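Local coordinates for peptide ABC transporter, peptide-binding protein (Thermus thermophilus, PDB 2D5W) that binds oligopeptides, here in complex with a pentapeptide, and probably hands them to an ABC transporter for uptake across the membrane, at residues A[447-451]-A[452-456]; A[188-191]-A[192-196]; A[339-342]-A[343-347]. One frame throughout, in Å; residues are numbered along the deposited sequence.

Interaction 1: residues A[447-451]-A[452-456]; sequences FADEF and IQRAS
Asp449 and Arg454 stand across a single short helical turn and, although oppositely charged, meet through water rather than directly. OD1 of Asp449 is 4.3 Å from NH1 of Arg454 and lies well out of the guanidinium plane, where no N-H points at it. A water fills the role instead: it sits at the edge of the guanidinium, in plane, 2.9 Å from Arg454 NH1, and donates to Asp449 OD1. Arg454 CG, anti to the carbonyl carbon (chi1 -63°), lies 3.4 Å from Glu450 O; a bend at chi2 then folds the chain back so that the carbonyl carbon of Asp449 lies over one face of the guanidinium. Its rotation is fixed further by NH2, which gives a fairly straight bond (160°) of 3.0 Å to Gln453 O, from above the plane of that carbonyl. In Asp449, CG is tucked between the backbone N and the carbonyl carbon (chi1 61°), a setting in which OD2 takes a weak bond from Glu450 N while OD1 forms a salt bridge with Arg190.

The apolar flank depends on Ile452. Its CG1 branch carries CD1 to 4.1 Å from CD2 of Phe447, and CG2 lies 3.3 Å from the carbonyl oxygen of Ala448, the N-cap residue, which accepts from both Phe451 N and Ile452 N.

Helix 449-452 and the residues just before it rest on strand 463-469: Ile452 touches Phe464 and Phe466, and Phe447 meets Phe466 edge-to-face while also packing on an apolar side chain of the bound peptide. The polar flank instead faces helix 182-194.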
loop_
_atom_site.group_PDB
_atom_site.type_symbol
_atom_site.label_atom_id
_atom_site.label_comp_id
_atom_site.label_asym_id
_atom_site.label_seq_id
_atom_site.Cartn_x
_atom_site.Cartn_y
_atom_site.Cartn_z
ATOM N N PHE A 447 -2.006 -10.976 1.292
ATOM C CA PHE A 447 -1.913 -9.798 0.440
ATOM C C PHE A 447 -1.542 -10.125 -1.006
ATOM O O PHE A 447 -1.327 -9.223 -1.813
ATOM C CB PHE A 447 -0.932 -8.788 1.046
ATOM C CG PHE A 447 -1.373 -8.242 2.384
ATOM C CD1 PHE A 447 -0.433 -7.973 3.370
ATOM C CD2 PHE A 447 -2.721 -8.000 2.662
ATOM C CE1 PHE A 447 -0.816 -7.476 4.613
ATOM C CE2 PHE A 447 -3.116 -7.499 3.910
ATOM C CZ PHE A 447 -2.158 -7.239 4.882
ATOM N N ALA A 448 -1.455 -11.413 -1.328
ATOM C CA ALA A 448 -1.175 -11.831 -2.699
ATOM C C ALA A 448 -2.500 -11.672 -3.448
ATOM O O ALA A 448 -3.578 -11.886 -2.871
ATOM C CB ALA A 448 -0.716 -13.282 -2.735
ATOM N N ASP A 449 -2.424 -11.302 -4.723
ATOM C CA ASP A 449 -3.620 -11.085 -5.529
ATOM C C ASP A 449 -4.674 -12.178 -5.440
ATOM O O ASP A 449 -5.866 -11.885 -5.302
ATOM C CB ASP A 449 -3.249 -10.845 -7.009
ATOM C CG ASP A 449 -2.523 -12.029 -7.662
ATOM O OD1 ASP A 449 -2.431 -12.018 -8.912
ATOM O OD2 ASP A 449 -2.039 -12.949 -6.968
ATOM N N GLU A 450 -4.242 -13.434 -5.499
ATOM C CA GLU A 450 -5.167 -14.554 -5.473
ATOM C C GLU A 450 -5.975 -14.680 -4.196
ATOM O O GLU A 450 -6.888 -15.501 -4.115
ATOM C CB GLU A 450 -4.430 -15.857 -5.786
ATOM C CG GLU A 450 -3.781 -15.834 -7.163
ATOM C CD GLU A 450 -3.558 -17.215 -7.742
ATOM O OE1 GLU A 450 -2.936 -18.057 -7.062
ATOM O OE2 GLU A 450 -4.004 -17.453 -8.887
ATOM N N PHE A 451 -5.641 -13.878 -3.189
ATOM C CA PHE A 451 -6.424 -13.887 -1.962
ATOM C C PHE A 451 -7.160 -12.557 -1.816
ATOM O O PHE A 451 -8.378 -12.494 -1.978
ATOM C CB PHE A 451 -5.564 -14.111 -0.715
ATOM C CG PHE A 451 -6.382 -14.313 0.539
ATOM C CD1 PHE A 451 -6.951 -15.551 0.822
ATOM C CD2 PHE A 451 -6.632 -13.253 1.404
ATOM C CE1 PHE A 451 -7.760 -15.731 1.946
ATOM C CE2 PHE A 451 -7.441 -13.425 2.533
ATOM C CZ PHE A 451 -8.004 -14.664 2.801
ATOM N N ILE A 452 -6.419 -11.487 -1.548
ATOM C CA ILE A 452 -7.036 -10.184 -1.327
ATOM C C ILE A 452 -7.925 -9.672 -2.460
ATOM O O ILE A 452 -8.978 -9.086 -2.198
ATOM C CB ILE A 452 -5.954 -9.115 -0.964
ATOM C CG1 ILE A 452 -6.621 -7.783 -0.612
ATOM C CG2 ILE A 452 -4.973 -8.938 -2.106
ATOM C CD1 ILE A 452 -5.688 -6.805 0.089
ATOM N N GLN A 453 -7.526 -9.911 -3.706
ATOM C CA GLN A 453 -8.294 -9.444 -4.855
ATOM C C GLN A 453 -9.242 -10.486 -5.448
ATOM O O GLN A 453 -9.609 -10.405 -6.620
ATOM C CB GLN A 453 -7.323 -8.901 -5.920
ATOM C CG GLN A 453 -6.727 -7.549 -5.495
ATOM C CD GLN A 453 -5.358 -7.227 -6.083
ATOM O OE1 GLN A 453 -4.769 -6.197 -5.747
ATOM N NE2 GLN A 453 -4.849 -8.088 -6.952
ATOM N N ARG A 454 -9.665 -11.449 -4.629
ATOM C CA ARG A 454 -10.571 -12.495 -5.096
ATOM C C ARG A 454 -11.797 -12.727 -4.207
ATOM O O ARG A 454 -12.325 -13.841 -4.143
ATOM C CB ARG A 454 -9.800 -13.806 -5.285
ATOM C CG ARG A 454 -8.705 -13.732 -6.355
ATOM C CD ARG A 454 -9.274 -13.567 -7.764
ATOM N NE ARG A 454 -8.226 -13.616 -8.785
ATOM C CZ ARG A 454 -7.410 -12.609 -9.087
ATOM N NH1 ARG A 454 -6.487 -12.764 -10.026
ATOM N NH2 ARG A 454 -7.528 -11.439 -8.475
ATOM N N ALA A 455 -12.257 -11.682 -3.525
ATOM C CA ALA A 455 -13.447 -11.811 -2.691
ATOM C C ALA A 455 -14.655 -12.133 -3.578
ATOM O O ALA A 455 -15.601 -12.791 -3.137
ATOM C CB ALA A 455 -13.694 -10.519 -1.915
ATOM N N SER A 456 -14.623 -11.673 -4.829
ATOM C CA SER A 456 -15.725 -11.927 -5.755
ATOM C C SER A 456 -15.824 -13.413 -6.084
ATOM O O SER A 456 -16.848 -13.878 -6.590
ATOM C CB SER A 456 -15.548 -11.115 -7.043
ATOM O OG SER A 456 -14.425 -11.556 -7.782
HETATM O O HOH W 1 -4.330 -10.919 -10.705
HETATM O O HOH W 2 -6.293 -15.859 -10.553
#

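Interaction 2: residues A[188-191]-A[192-196]; sequences LYRN and FFLKF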
loop_
_atom_site.group_PDB
_atom_site.type_symbol
_atom_site.label_atom_id
_atom_site.label_comp_id
_atom_site.label_asym_id
_atom_site.label_seq_id
_atom_site.Cartn_x
_atom_site.Cartn_y
_atom_site.Cartn_z
ATOM N N LEU A 188 -1.862 -15.858 -17.880
ATOM C CA LEU A 188 -0.796 -15.539 -18.820
ATOM C C LEU A 188 0.036 -14.361 -18.326
ATOM O O LEU A 188 1.266 -14.417 -18.315
ATOM C CB LEU A 188 -1.385 -15.200 -20.191
ATOM C CG LEU A 188 -0.375 -14.923 -21.305
ATOM C CD1 LEU A 188 0.256 -16.228 -21.766
ATOM C CD2 LEU A 188 -1.081 -14.248 -22.466
ATOM N N TYR A 189 -0.635 -13.292 -17.919
ATOM C CA TYR A 189 0.076 -12.117 -17.444
ATOM C C TYR A 189 0.756 -12.337 -16.095
ATOM O O TYR A 189 1.868 -11.856 -15.885
ATOM C CB TYR A 189 -0.862 -10.908 -17.390
ATOM C CG TYR A 189 -1.310 -10.425 -18.756
ATOM C CD1 TYR A 189 -0.418 -10.376 -19.828
ATOM C CD2 TYR A 189 -2.614 -9.975 -18.964
ATOM C CE1 TYR A 189 -0.813 -9.888 -21.074
ATOM C CE2 TYR A 189 -3.016 -9.483 -20.203
ATOM C CZ TYR A 189 -2.113 -9.443 -21.251
ATOM O OH TYR A 189 -2.505 -8.951 -22.476
ATOM N N ARG A 190 0.111 -13.062 -15.182
ATOM C CA ARG A 190 0.738 -13.322 -13.885
ATOM C C ARG A 190 2.027 -14.108 -14.096
ATOM O O ARG A 190 3.058 -13.804 -13.493
ATOM C CB ARG A 190 -0.182 -14.132 -12.960
ATOM C CG ARG A 190 -1.437 -13.414 -12.504
ATOM C CD ARG A 190 -2.248 -14.265 -11.527
ATOM N NE ARG A 190 -1.710 -14.253 -10.165
ATOM C CZ ARG A 190 -1.001 -15.234 -9.613
ATOM N NH1 ARG A 190 -0.721 -16.337 -10.298
ATOM N NH2 ARG A 190 -0.580 -15.117 -8.359
ATOM N N ASN A 191 1.966 -15.120 -14.956
ATOM C CA ASN A 191 3.134 -15.951 -15.220
ATOM C C ASN A 191 4.287 -15.158 -15.818
ATOM O O ASN A 191 5.449 -15.480 -15.582
ATOM C CB ASN A 191 2.765 -17.131 -16.125
ATOM C CG ASN A 191 1.893 -18.154 -15.416
ATOM O OD1 ASN A 191 1.806 -18.164 -14.188
ATOM N ND2 ASN A 191 1.257 -19.028 -16.186
ATOM N N PHE A 192 3.968 -14.121 -16.583
ATOM C CA PHE A 192 4.996 -13.271 -17.173
ATOM C C PHE A 192 5.821 -12.641 -16.047
ATOM O O PHE A 192 7.046 -12.765 -16.017
ATOM C CB PHE A 192 4.345 -12.178 -18.027
ATOM C CG PHE A 192 5.275 -11.056 -18.399
ATOM C CD1 PHE A 192 6.423 -11.297 -19.149
ATOM C CD2 PHE A 192 5.001 -9.755 -17.997
ATOM C CE1 PHE A 192 7.285 -10.252 -19.490
ATOM C CE2 PHE A 192 5.852 -8.710 -18.332
ATOM C CZ PHE A 192 6.996 -8.960 -19.080
ATOM N N PHE A 193 5.151 -11.973 -15.114
ATOM C CA PHE A 193 5.856 -11.336 -14.007
ATOM C C PHE A 193 6.565 -12.354 -13.115
ATOM O O PHE A 193 7.687 -12.115 -12.665
ATOM C CB PHE A 193 4.882 -10.497 -13.174
ATOM C CG PHE A 193 4.229 -9.386 -13.946
ATOM C CD1 PHE A 193 4.984 -8.330 -14.452
ATOM C CD2 PHE A 193 2.860 -9.407 -14.191
ATOM C CE1 PHE A 193 4.384 -7.310 -15.194
ATOM C CE2 PHE A 193 2.250 -8.395 -14.931
ATOM C CZ PHE A 193 3.015 -7.345 -15.435
ATOM N N LEU A 194 5.926 -13.495 -12.872
ATOM C CA LEU A 194 6.522 -14.517 -12.015
ATOM C C LEU A 194 7.866 -15.037 -12.517
ATOM O O LEU A 194 8.721 -15.414 -11.718
ATOM C CB LEU A 194 5.548 -15.682 -11.814
ATOM C CG LEU A 194 4.335 -15.350 -10.939
ATOM C CD1 LEU A 194 3.351 -16.507 -10.954
ATOM C CD2 LEU A 194 4.792 -15.047 -9.514
ATOM N N LYS A 195 8.063 -15.061 -13.831
ATOM C CA LYS A 195 9.335 -15.526 -14.378
ATOM C C LYS A 195 10.486 -14.627 -13.932
ATOM O O LYS A 195 11.649 -15.033 -13.948
ATOM C CB LYS A 195 9.281 -15.560 -15.908
ATOM C CG LYS A 195 8.528 -16.748 -16.476
ATOM C CD LYS A 195 8.626 -16.786 -17.992
ATOM C CE LYS A 195 7.911 -18.004 -18.555
ATOM N NZ LYS A 195 6.472 -18.036 -18.162
ATOM N N PHE A 196 10.153 -13.409 -13.525
ATOM C CA PHE A 196 11.150 -12.429 -13.100
ATOM C C PHE A 196 10.955 -11.964 -11.658
ATOM O O PHE A 196 11.506 -10.930 -11.273
ATOM C CB PHE A 196 11.058 -11.189 -13.996
ATOM C CG PHE A 196 11.263 -11.464 -15.457
ATOM C CD1 PHE A 196 12.540 -11.458 -16.006
ATOM C CD2 PHE A 196 10.175 -11.713 -16.289
ATOM C CE1 PHE A 196 12.733 -11.694 -17.367
ATOM C CE2 PHE A 196 10.357 -11.951 -17.651
ATOM C CZ PHE A 196 11.638 -11.940 -18.190
HETATM O O HOH W 3 6.148 -18.084 -14.873
#
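The carbonyl oxygen of Asn191 is gripped by the amide of Lys195, at 3.2 Å from N to O, and by a water that donates to it from 2.8 Å. That water also accepts a weak bond from Lys195 NZ, which the chain delivers by running extended through chi2 and chi3, back toward the preceding turn, and bending at chi4 (58°). Lys195 thus reaches the same carbonyl directly through its backbone N and, weakly, through the water, and its CG lies 3.4 Å from Asn191 O.

One residue earlier, the Arg190 carbonyl receives Leu194 N in a rather straight bond (161°, 3.0 Å from N to O). The leucine side chain stays close to its acceptor, with CG 3.2 Å from Arg190 O. Its CD1 continues to the side-chain ends of the preceding turn, 3.9 Å from OD1 of Asn191 and beside NH1 of Arg190. Arg190 and Leu194 run alongside each other in the same direction, and a bend at chi3 turns the guanidinium to its main partner, Asp449.

Phe192 and Phe193 gather round Tyr189 O. Phe193 sets CD2 3.1 Å from that oxygen, while the amides of Phe192 and Phe193 each give it only a weak bond. Phe192 CG lies opposite its backbone N (chi1 166°), and CD2 comes over one face of the Phe193 ring, offset toward the rim.

This aromatic side of helix 182-194 is buried between two other helices. Phe192 packs on Trp166 and Val169 of helix 159-173 and on Phe106 of helix 101-112, whose Val110 meets Phe193; Arg190, on another side, points to helix 449-452.

Interaction 3: residues A[339-342]-A[343-347]; sequences GLVK and AFFDG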
loop_
_atom_site.group_PDB
_atom_site.type_symbol
_atom_site.label_atom_id
_atom_site.label_comp_id
_atom_site.label_asym_id
_atom_site.label_seq_id
_atom_site.Cartn_x
_atom_site.Cartn_y
_atom_site.Cartn_z
ATOM N N GLY A 339 -12.548 1.729 23.564
ATOM C CA GLY A 339 -11.978 0.978 24.668
ATOM C C GLY A 339 -10.663 0.346 24.251
ATOM O O GLY A 339 -9.705 0.301 25.023
ATOM N N LEU A 340 -10.617 -0.138 23.014
ATOM C CA LEU A 340 -9.423 -0.771 22.472
ATOM C C LEU A 340 -8.252 0.201 22.361
ATOM O O LEU A 340 -7.161 -0.082 22.853
ATOM C CB LEU A 340 -9.731 -1.361 21.092
ATOM C CG LEU A 340 -8.675 -2.195 20.360
ATOM C CD1 LEU A 340 -7.506 -1.339 19.894
ATOM C CD2 LEU A 340 -8.236 -3.304 21.271
ATOM N N VAL A 341 -8.459 1.350 21.724
ATOM C CA VAL A 341 -7.342 2.277 21.574
ATOM C C VAL A 341 -6.872 2.841 22.910
ATOM O O VAL A 341 -5.689 3.128 23.081
ATOM C CB VAL A 341 -7.652 3.440 20.579
ATOM C CG1 VAL A 341 -8.025 2.867 19.216
ATOM C CG2 VAL A 341 -8.745 4.338 21.118
ATOM N N LYS A 342 -7.789 2.986 23.863
ATOM C CA LYS A 342 -7.417 3.486 25.181
ATOM C C LYS A 342 -6.527 2.460 25.884
ATOM O O LYS A 342 -5.432 2.780 26.344
ATOM C CB LYS A 342 -8.665 3.741 26.030
ATOM C CG LYS A 342 -8.352 4.157 27.462
ATOM C CD LYS A 342 -9.620 4.381 28.269
ATOM C CE LYS A 342 -9.301 4.700 29.723
ATOM N NZ LYS A 342 -8.580 3.581 30.393
ATOM N N ALA A 343 -6.998 1.221 25.951
ATOM C CA ALA A 343 -6.250 0.161 26.618
ATOM C C ALA A 343 -4.954 -0.224 25.911
ATOM O O ALA A 343 -3.924 -0.414 26.551
ATOM C CB ALA A 343 -7.133 -1.072 26.774
ATOM N N PHE A 344 -5.010 -0.330 24.588
ATOM C CA PHE A 344 -3.857 -0.741 23.793
ATOM C C PHE A 344 -2.824 0.341 23.496
ATOM O O PHE A 344 -1.623 0.065 23.486
ATOM C CB PHE A 344 -4.326 -1.300 22.442
ATOM C CG PHE A 344 -4.917 -2.687 22.501
ATOM C CD1 PHE A 344 -5.595 -3.145 23.626
ATOM C CD2 PHE A 344 -4.833 -3.522 21.387
ATOM C CE1 PHE A 344 -6.181 -4.418 23.638
ATOM C CE2 PHE A 344 -5.415 -4.789 21.391
ATOM C CZ PHE A 344 -6.090 -5.237 22.519
ATOM N N PHE A 345 -3.286 1.563 23.248
ATOM C CA PHE A 345 -2.386 2.647 22.863
ATOM C C PHE A 345 -2.513 3.928 23.679
ATOM O O PHE A 345 -1.959 4.956 23.286
ATOM C CB PHE A 345 -2.638 3.014 21.394
ATOM C CG PHE A 345 -2.804 1.826 20.477
ATOM C CD1 PHE A 345 -3.973 1.658 19.731
ATOM C CD2 PHE A 345 -1.782 0.893 20.328
ATOM C CE1 PHE A 345 -4.115 0.582 18.851
ATOM C CE2 PHE A 345 -1.915 -0.184 19.451
ATOM C CZ PHE A 345 -3.084 -0.339 18.713
ATOM N N ASP A 346 -3.229 3.875 24.798
ATOM C CA ASP A 346 -3.453 5.062 25.620
ATOM C C ASP A 346 -4.089 6.163 24.773
ATOM O O ASP A 346 -3.867 7.354 25.005
ATOM C CB ASP A 346 -2.147 5.566 26.242
ATOM C CG ASP A 346 -1.686 4.705 27.400
ATOM O OD1 ASP A 346 -2.538 4.320 28.228
ATOM O OD2 ASP A 346 -0.472 4.424 27.489
ATOM N N GLY A 347 -4.875 5.742 23.783
ATOM C CA GLY A 347 -5.566 6.666 22.899
ATOM C C GLY A 347 -4.706 7.441 21.918
ATOM O O GLY A 347 -5.223 8.275 21.171
#
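Leu340, Val341, Phe344 and Phe345 form the dense part of this contact. With Leu340 CG trans to the backbone N (chi1 -174°), its methyl CD1 is placed 4.0 Å from CE1 of Phe345. Val341 CB also touches the Phe345 ring, 4.2 Å from CD1, and one face of that ring is covered by CB of Phe344. Leu340 CD2 lies over a face of the Phe344 ring, a CH-pi placement whose modelled distance is doubtful. Helix 416-431 receives this side through Phe424, Val417 and Thr421.

Lys342, Ala343 and Asp346 make the looser, exposed side. The charged ends stay apart, with 6.5 Å between Lys342 NZ and Asp346 OD1; Asp346 pairs instead with Arg281 through OD2.

Where the helix gives out, Asp346 and Gly347 both adopt positive phi. Val341 O then accepts from Phe345 N at 2.9 Å and from Gly347 N at 2.8 Å, the two donors arriving from opposite faces of the carbonyl plane. The chemistry implies a division of labour: apolar and aromatic side chains pack helix 337-345 against helix 416-431, while a carbonyl with two donors holds the turn at its C-terminal end.

In the fold
Followed from the N terminus, interaction 2 comes first, then interaction 3, then interaction 1. Each is local, within a helix or the turn that follows it, so none closes a long loop, and they stand in series without nesting or crossing. Folding nevertheless joins the first and last: their centres are about 17 Å apart, and the Arg190-Asp449 salt bridge ties helix 182-194 to helix 449-452, just before which Phe447 packs on the bound peptide. Interaction 3 stands apart, its nearest atoms about 15 Å from interaction 1 and about 31 Å from interaction 2, across the centre of the chain. There it joins helix 337-345 to helix 416-431.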